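Side-chain contacts in cytoplasmic Protein STM1381 (Salmonella enterica subsp. enterica serovar Typhimurium, PDB 3SOZ), which is of unknown function but probably has a fold related to class I glutamine amidotransferases: residues G113-G118 with T237-V242; L203-Y208 with L243-K248; D50-H55 with R60-A65. One frame throughout, in Å; residues are numbered along the deposited sequence.

Interaction 1 (G113-G118 with T237-V242); sequences GLLMIG and TFWCNV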
# COMPACT_ATOMS: atom_id res chain seq x y z
N GLY A 113 6.82 30.16 7.41
CA GLY A 113 7.72 28.99 7.19
C GLY A 113 7.16 27.59 7.58
O GLY A 113 6.43 27.44 8.57
N LEU A 114 7.52 26.60 6.77
CA LEU A 114 7.18 25.18 7.00
C LEU A 114 8.39 24.28 7.14
O LEU A 114 9.32 24.29 6.28
CB LEU A 114 6.40 24.63 5.82
CG LEU A 114 5.89 23.20 5.94
CD1 LEU A 114 4.94 23.07 7.14
CD2 LEU A 114 5.16 22.81 4.65
N LEU A 115 8.37 23.46 8.18
CA LEU A 115 9.30 22.33 8.23
C LEU A 115 8.58 20.97 8.32
O LEU A 115 7.71 20.77 9.16
CB LEU A 115 10.32 22.49 9.37
CG LEU A 115 11.16 21.26 9.75
CD1 LEU A 115 12.27 21.06 8.72
CD2 LEU A 115 11.74 21.39 11.16
N MSE A 116 8.95 20.05 7.44
CA MSE A 116 8.54 18.67 7.58
C MSE A 116 9.73 17.78 7.92
O MSE A 116 10.75 17.77 7.21
CB MSE A 116 7.82 18.14 6.33
CG MSE A 116 7.32 16.66 6.46
SE MSE A 116 6.07 16.07 5.03
CE MSE A 116 4.47 16.62 5.95
N ILE A 117 9.58 17.05 9.02
CA ILE A 117 10.56 16.06 9.47
C ILE A 117 10.09 14.67 9.08
O ILE A 117 8.94 14.29 9.33
CB ILE A 117 10.75 16.12 10.98
CG1 ILE A 117 11.04 17.57 11.38
CG2 ILE A 117 11.83 15.12 11.42
CD1 ILE A 117 10.93 17.87 12.86
N GLY A 118 10.98 13.90 8.47
CA GLY A 118 10.63 12.54 8.00
C GLY A 118 10.32 11.52 9.08
O GLY A 118 10.36 11.82 10.27
N THR A 237 21.11 23.02 18.79
CA THR A 237 21.44 24.11 17.91
C THR A 237 21.05 23.79 16.46
O THR A 237 20.64 24.67 15.70
CB THR A 237 22.96 24.42 17.99
OG1 THR A 237 23.27 24.83 19.33
CG2 THR A 237 23.36 25.53 17.01
N PHE A 238 21.18 22.53 16.08
CA PHE A 238 20.90 22.23 14.70
C PHE A 238 19.44 22.54 14.36
O PHE A 238 19.16 23.03 13.27
CB PHE A 238 21.21 20.78 14.38
CG PHE A 238 20.54 20.30 13.14
CD1 PHE A 238 21.08 20.57 11.90
CD2 PHE A 238 19.35 19.57 13.22
CE1 PHE A 238 20.47 20.13 10.74
CE2 PHE A 238 18.71 19.13 12.06
CZ PHE A 238 19.28 19.40 10.82
N TRP A 239 18.52 22.24 15.28
CA TRP A 239 17.10 22.44 15.00
C TRP A 239 16.74 23.91 15.14
O TRP A 239 16.07 24.48 14.28
CB TRP A 239 16.22 21.54 15.87
CG TRP A 239 16.35 20.07 15.55
CD1 TRP A 239 16.93 19.10 16.32
CD2 TRP A 239 15.88 19.40 14.37
NE1 TRP A 239 16.87 17.88 15.68
CE2 TRP A 239 16.23 18.04 14.48
CE3 TRP A 239 15.21 19.83 13.22
CZ2 TRP A 239 15.91 17.10 13.50
CZ3 TRP A 239 14.90 18.90 12.24
CH2 TRP A 239 15.25 17.55 12.39
N CYS A 240 17.22 24.53 16.22
CA CYS A 240 17.08 25.96 16.35
C CYS A 240 17.52 26.68 15.06
O CYS A 240 16.76 27.50 14.53
CB CYS A 240 17.84 26.44 17.58
SG CYS A 240 17.03 25.92 19.16
N ASN A 241 18.69 26.36 14.53
CA ASN A 241 19.10 26.97 13.28
C ASN A 241 18.15 26.70 12.14
O ASN A 241 17.96 27.56 11.29
CB ASN A 241 20.47 26.48 12.83
CG ASN A 241 21.63 27.27 13.44
OD1 ASN A 241 21.67 27.57 14.63
ND2 ASN A 241 22.63 27.56 12.60
N VAL A 242 17.57 25.50 12.09
CA VAL A 242 16.69 25.13 10.99
C VAL A 242 15.46 26.05 11.02
O VAL A 242 14.98 26.55 10.00
CB VAL A 242 16.21 23.65 11.10
CG1 VAL A 242 15.39 23.25 9.85
CG2 VAL A 242 17.39 22.73 11.23
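Leu115 and Ile117 on strand 113-117 pack against Trp239 and Val242 on helix 235-246. The axes of the two short segments come within 11.4 Å of each other, with their N-to-C directions at 142°, so side chains must bridge the gap.

Aliphatic packing comes first. Leu115 splits its two methyls between two partners, and CD1 takes the aliphatic one, meeting Val242 CG1 at 4.0 Å. The Leu115 side chain stands at about a right angle to both partners. Its CG is anti to the backbone N (chi1 167°), which carries the branched end out toward the helix.

Contacts to the indole follow. The other methyl of Leu115, CD2, lies 4.2 Å from Trp239 CZ3. Ile117 and Trp239 reach for each other from opposite directions, and Ile117 CD1 lies 4.1 Å from Trp239 CZ3. One corner of the six-membered ring therefore serves both aliphatic residues, which come at it obliquely. Trp239 starts from a CB that does not point at the strand; the long indole swings its far end across.

Aromatic neighbours frame the same ring. Phe238 CE2 sits 3.5 Å above the Trp239 plane, over its centre. Phe216 and Tyr235 make edge-to-face contacts with Trp239, while Leu38 and Leu42 of helix 36-42 also touch it.

All four bridging residues are buried, and no polar bond links the two segments. The contact thus joins helix to central sheet by the packing of methyls and ring, without a directional bond.

Interaction 2 (L203-Y208 with L243-K248); sequences LVMGTY and LHTIKK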
# COMPACT_ATOMS: atom_id res chain seq x y z
N LEU A 203 18.74 17.21 3.73
CA LEU A 203 18.31 18.53 4.20
C LEU A 203 18.11 19.33 2.95
O LEU A 203 19.04 19.58 2.22
CB LEU A 203 19.39 19.21 5.03
CG LEU A 203 18.92 19.83 6.33
CD1 LEU A 203 19.92 20.87 6.79
CD2 LEU A 203 17.53 20.42 6.21
N VAL A 204 16.86 19.66 2.67
CA VAL A 204 16.56 20.39 1.47
C VAL A 204 15.84 21.66 1.85
O VAL A 204 14.89 21.67 2.66
CB VAL A 204 15.76 19.55 0.48
CG1 VAL A 204 15.43 20.34 -0.76
CG2 VAL A 204 16.55 18.36 0.12
N MSE A 205 16.36 22.74 1.28
CA MSE A 205 15.81 24.06 1.46
C MSE A 205 15.13 24.54 0.21
O MSE A 205 15.52 24.20 -0.92
CB MSE A 205 16.92 25.02 1.80
CG MSE A 205 16.53 25.91 2.89
SE MSE A 205 16.77 24.86 4.47
CE MSE A 205 15.59 25.93 5.61
N GLY A 206 14.11 25.35 0.39
CA GLY A 206 13.35 25.84 -0.76
C GLY A 206 12.49 27.01 -0.35
O GLY A 206 12.58 27.46 0.79
N THR A 207 11.65 27.47 -1.27
CA THR A 207 10.78 28.63 -1.01
C THR A 207 9.43 28.35 -1.68
O THR A 207 9.38 27.73 -2.76
CB THR A 207 11.34 29.99 -1.62
OG1 THR A 207 11.41 29.88 -3.06
CG2 THR A 207 12.71 30.37 -1.02
N TYR A 208 8.35 28.85 -1.07
CA TYR A 208 7.04 28.74 -1.68
C TYR A 208 6.33 30.11 -1.70
O TYR A 208 5.77 30.58 -0.68
CB TYR A 208 6.23 27.60 -1.03
CG TYR A 208 4.86 27.37 -1.65
CD1 TYR A 208 4.73 26.89 -2.97
CD2 TYR A 208 3.71 27.62 -0.92
CE1 TYR A 208 3.46 26.68 -3.53
CE2 TYR A 208 2.45 27.42 -1.47
CZ TYR A 208 2.32 26.96 -2.77
OH TYR A 208 1.04 26.77 -3.27
N LEU A 243 14.98 26.23 12.24
CA LEU A 243 13.82 27.05 12.51
C LEU A 243 14.11 28.51 12.22
O LEU A 243 13.48 29.10 11.35
CB LEU A 243 13.37 26.82 13.95
CG LEU A 243 12.16 25.90 14.18
CD1 LEU A 243 11.88 24.94 13.03
CD2 LEU A 243 12.36 25.15 15.46
N HIS A 244 15.09 29.11 12.90
CA HIS A 244 15.52 30.46 12.53
C HIS A 244 15.69 30.62 11.00
O HIS A 244 15.21 31.59 10.44
CB HIS A 244 16.76 30.92 13.32
CG HIS A 244 16.50 31.16 14.78
ND1 HIS A 244 17.28 30.62 15.78
CD2 HIS A 244 15.53 31.87 15.41
CE1 HIS A 244 16.82 31.00 16.96
NE2 HIS A 244 15.75 31.76 16.77
N THR A 245 16.29 29.66 10.33
CA THR A 245 16.41 29.76 8.87
C THR A 245 15.07 29.95 8.13
O THR A 245 15.01 30.67 7.13
CB THR A 245 17.15 28.56 8.30
OG1 THR A 245 18.32 28.35 9.08
CG2 THR A 245 17.54 28.77 6.85
N ILE A 246 14.00 29.32 8.62
CA ILE A 246 12.67 29.49 8.00
C ILE A 246 11.75 30.54 8.64
O ILE A 246 10.61 30.69 8.20
CB ILE A 246 11.87 28.15 7.84
CG1 ILE A 246 11.62 27.48 9.18
CG2 ILE A 246 12.52 27.22 6.86
CD1 ILE A 246 10.47 26.53 9.14
N LYS A 247 12.23 31.26 9.66
CA LYS A 247 11.44 32.34 10.29
C LYS A 247 10.86 33.31 9.24
O LYS A 247 11.58 33.79 8.35
CB LYS A 247 12.24 33.11 11.34
CG LYS A 247 11.38 33.97 12.26
CD LYS A 247 12.20 35.05 12.93
CE LYS A 247 11.37 35.86 13.93
NZ LYS A 247 12.21 36.80 14.75
N LYS A 248 9.56 33.58 9.37
CA LYS A 248 8.80 34.27 8.31
C LYS A 248 9.16 35.77 8.06
O LYS A 248 8.57 36.73 8.60
CB LYS A 248 7.27 34.02 8.46
CG LYS A 248 6.51 34.83 9.51
CD LYS A 248 5.09 35.15 8.98
CE LYS A 248 4.08 35.40 10.11
NZ LYS A 248 2.74 34.88 9.70
OXT LYS A 248 10.08 36.04 7.26
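Met205 meets Thr245 and Ile246 where the hairpin of strands 200-208 and 211-216 lies beside the last turn of helix 235-246. The hairpin belongs to the mixed sheet of an alpha/beta fold. Strand 211-216 pairs in parallel with strand 113-117, and strand 200-208 runs antiparallel to strand 211-216. The contact therefore packs the C-terminal helix on the antiparallel part of the sheet.

Met205 is a selenomethionine. Its CB points toward the helix, and the bend at chi2 (80°) turns the chain so that the terminal methyl, CE, does the touching. Both partners offer a CG2 methyl. The Met205 chain passes each of them at a slant. Nothing polar bridges the two segments, and the backbones stay well apart: Met205 CA and Ile246 CA, the nearest CA pair, are 9.1 Å from each other.

Thr245 is two-sided. Its methyl faces Met205, while OG1 is bonded to Asn241 O one helical turn earlier. The hydroxyl is thus satisfied by the helix itself, and the methyl can serve as an apolar surface. With chi1 at -47°, OG1 sits beside the backbone N and CG2 takes the position opposite that N.

Neighbours close the site. Cys214 on the partner strand and Leu194 on strand 192-197 touch Met205, and Ile169 in a loop touches Thr245. Just beyond, Lys247 O accepts a bond from Lys212 NZ. At the centre, Met205 CE sits 3.6 Å from Ile246 CG2 and 3.7 Å from Thr245 CG2.

Interaction 3 (D50-H55 with R60-A65); sequences DYMPAH and RFPQTA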
# COMPACT_ATOMS: atom_id res chain seq x y z
N ASP A 50 3.89 26.22 20.71
CA ASP A 50 2.60 25.55 20.84
C ASP A 50 2.74 24.10 20.28
O ASP A 50 3.11 23.90 19.11
CB ASP A 50 1.52 26.33 20.07
CG ASP A 50 1.16 27.67 20.74
OD1 ASP A 50 1.48 27.86 21.94
OD2 ASP A 50 0.52 28.53 20.06
N TYR A 51 2.50 23.10 21.14
CA TYR A 51 2.50 21.70 20.72
C TYR A 51 1.09 21.35 20.33
O TYR A 51 0.18 21.46 21.13
CB TYR A 51 2.95 20.75 21.85
CG TYR A 51 3.02 19.27 21.46
CD1 TYR A 51 3.39 18.89 20.18
CD2 TYR A 51 2.76 18.25 22.39
CE1 TYR A 51 3.47 17.56 19.80
CE2 TYR A 51 2.83 16.88 22.02
CZ TYR A 51 3.20 16.56 20.71
OH TYR A 51 3.32 15.26 20.27
N MSE A 52 0.91 20.92 19.10
CA MSE A 52 -0.42 20.48 18.72
C MSE A 52 -0.42 18.98 18.38
O MSE A 52 -0.02 18.59 17.28
CB MSE A 52 -0.98 21.34 17.60
CG MSE A 52 -2.25 20.81 17.09
SE MSE A 52 -3.20 21.96 15.85
CE MSE A 52 -2.14 21.71 14.30
N PRO A 53 -0.87 18.14 19.34
CA PRO A 53 -0.99 16.72 19.03
C PRO A 53 -1.94 16.49 17.86
O PRO A 53 -2.83 17.32 17.62
CB PRO A 53 -1.53 16.10 20.33
CG PRO A 53 -2.01 17.19 21.16
CD PRO A 53 -1.37 18.47 20.68
N ALA A 54 -1.73 15.42 17.11
CA ALA A 54 -2.78 14.94 16.19
C ALA A 54 -3.86 14.60 17.18
O ALA A 54 -3.56 14.31 18.34
CB ALA A 54 -2.31 13.72 15.44
N HIS A 55 -5.12 14.68 16.81
CA HIS A 55 -6.17 14.73 17.86
C HIS A 55 -6.59 16.15 18.08
O HIS A 55 -7.77 16.46 17.90
CB HIS A 55 -5.81 14.17 19.25
CG HIS A 55 -6.94 14.32 20.24
ND1 HIS A 55 -8.27 14.10 19.91
CD2 HIS A 55 -6.94 14.67 21.56
CE1 HIS A 55 -9.04 14.32 20.97
NE2 HIS A 55 -8.26 14.67 21.98
N ARG A 60 -10.00 20.04 16.69
CA ARG A 60 -10.00 21.52 16.79
C ARG A 60 -9.06 22.22 15.80
O ARG A 60 -8.43 23.22 16.15
CB ARG A 60 -9.51 21.99 18.18
CG ARG A 60 -10.36 21.73 19.44
CD ARG A 60 -9.59 22.38 20.65
NE ARG A 60 -9.98 21.97 22.02
CZ ARG A 60 -10.36 22.80 23.02
NH1 ARG A 60 -10.44 24.13 22.83
NH2 ARG A 60 -10.66 22.31 24.23
N PHE A 61 -8.92 21.71 14.58
CA PHE A 61 -7.92 22.32 13.68
C PHE A 61 -8.33 23.68 13.11
O PHE A 61 -9.38 23.76 12.49
CB PHE A 61 -7.47 21.41 12.54
CG PHE A 61 -6.29 21.96 11.78
CD1 PHE A 61 -5.02 21.91 12.33
CD2 PHE A 61 -6.46 22.58 10.57
CE1 PHE A 61 -3.93 22.45 11.66
CE2 PHE A 61 -5.35 23.12 9.87
CZ PHE A 61 -4.09 23.06 10.42
N PRO A 62 -7.50 24.73 13.30
CA PRO A 62 -7.71 26.09 12.78
C PRO A 62 -8.33 26.08 11.39
O PRO A 62 -7.86 25.37 10.52
CB PRO A 62 -6.30 26.68 12.71
CG PRO A 62 -5.41 25.75 13.56
CD PRO A 62 -6.32 24.71 14.19
N GLN A 63 -9.40 26.85 11.21
CA GLN A 63 -10.08 26.85 9.93
C GLN A 63 -10.00 28.20 9.20
O GLN A 63 -10.55 28.35 8.10
CB GLN A 63 -11.53 26.40 10.11
CG GLN A 63 -11.72 24.96 10.61
CD GLN A 63 -13.19 24.64 10.92
OE1 GLN A 63 -13.97 25.53 11.27
NE2 GLN A 63 -13.56 23.37 10.81
N THR A 64 -9.30 29.17 9.78
CA THR A 64 -9.13 30.46 9.09
C THR A 64 -7.66 30.87 8.98
O THR A 64 -6.84 30.47 9.82
CB THR A 64 -10.02 31.62 9.69
OG1 THR A 64 -9.65 31.90 11.05
CG2 THR A 64 -11.52 31.28 9.61
N ALA A 65 -7.35 31.65 7.95
CA ALA A 65 -5.99 32.14 7.70
C ALA A 65 -5.44 32.97 8.87
O ALA A 65 -4.27 32.85 9.25
CB ALA A 65 -5.93 32.93 6.39
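After strand 48-53 the chain makes the short helix 56-59 and returns past the strand through Phe61 and Pro62; the nearest CA atoms of the two segments are those of His55 and Arg60, 7.9 Å apart. His55 holds the N-cap position of the helix, and its carbonyl O is bonded to Thr59 OG1. Arg60 is the first residue to leave the helical conformation.

Side-chain contact rests on Met52, a selenomethionine whose CB points toward the returning chain. A chi1 of 173° swings CG away from the backbone N, and the chain runs extended until chi3 (75°) bends the methyl to one side. CE then lies at the edge of the Phe61 ring, near its plane, 3.3 Å from Phe61 CE1. The selenium is 5.2 Å from the ring centroid and 75° off the normal, so it too approaches the edge. This is a Met-aromatic contact of the edge type. The two side chains cross at about a right angle.

Pro62 touches both residues, through different atoms. Its CG lies 4.0 Å above one face of the Phe61 ring, over the centre. Its CD is a looser neighbour of Met52 SE, at 4.5 Å.

Phe61 further touches Ala100 and Ile104 of helix 100-109, and Met52 touches Leu7 and Ile9 of strand 5-10. Pro62 leans on Ala67 and Leu68 of helix 65-69. The arrangement belongs to the crossover from strand 48-53 to strand 73-77 in an alpha/beta fold. Both strands pair in parallel with strand 5-10, and Phe61 is buried between Met52 and helix 100-109.

Interactions 1 and 2 share helix 235-246 and are both buried. Their centres are 8 Å apart and they touch: Ile246 CD1 packs on the backbone of Gly113 and Leu114, and Leu243 meets Leu115. Together they fix successive turns of one helix to parallel and antiparallel parts of the same sheet. Interaction 3 reaches that sheet at strand 48-53, about 19 Å (centre to centre) from interaction 1, and is only partly buried. It closes earlier in the chain and spans a short excursion, not a long one. All three are apolar. Indole and aliphatic groups dominate interaction 1, while a selenomethionine tip meets methyls in interaction 2 and an aromatic edge in interaction 3.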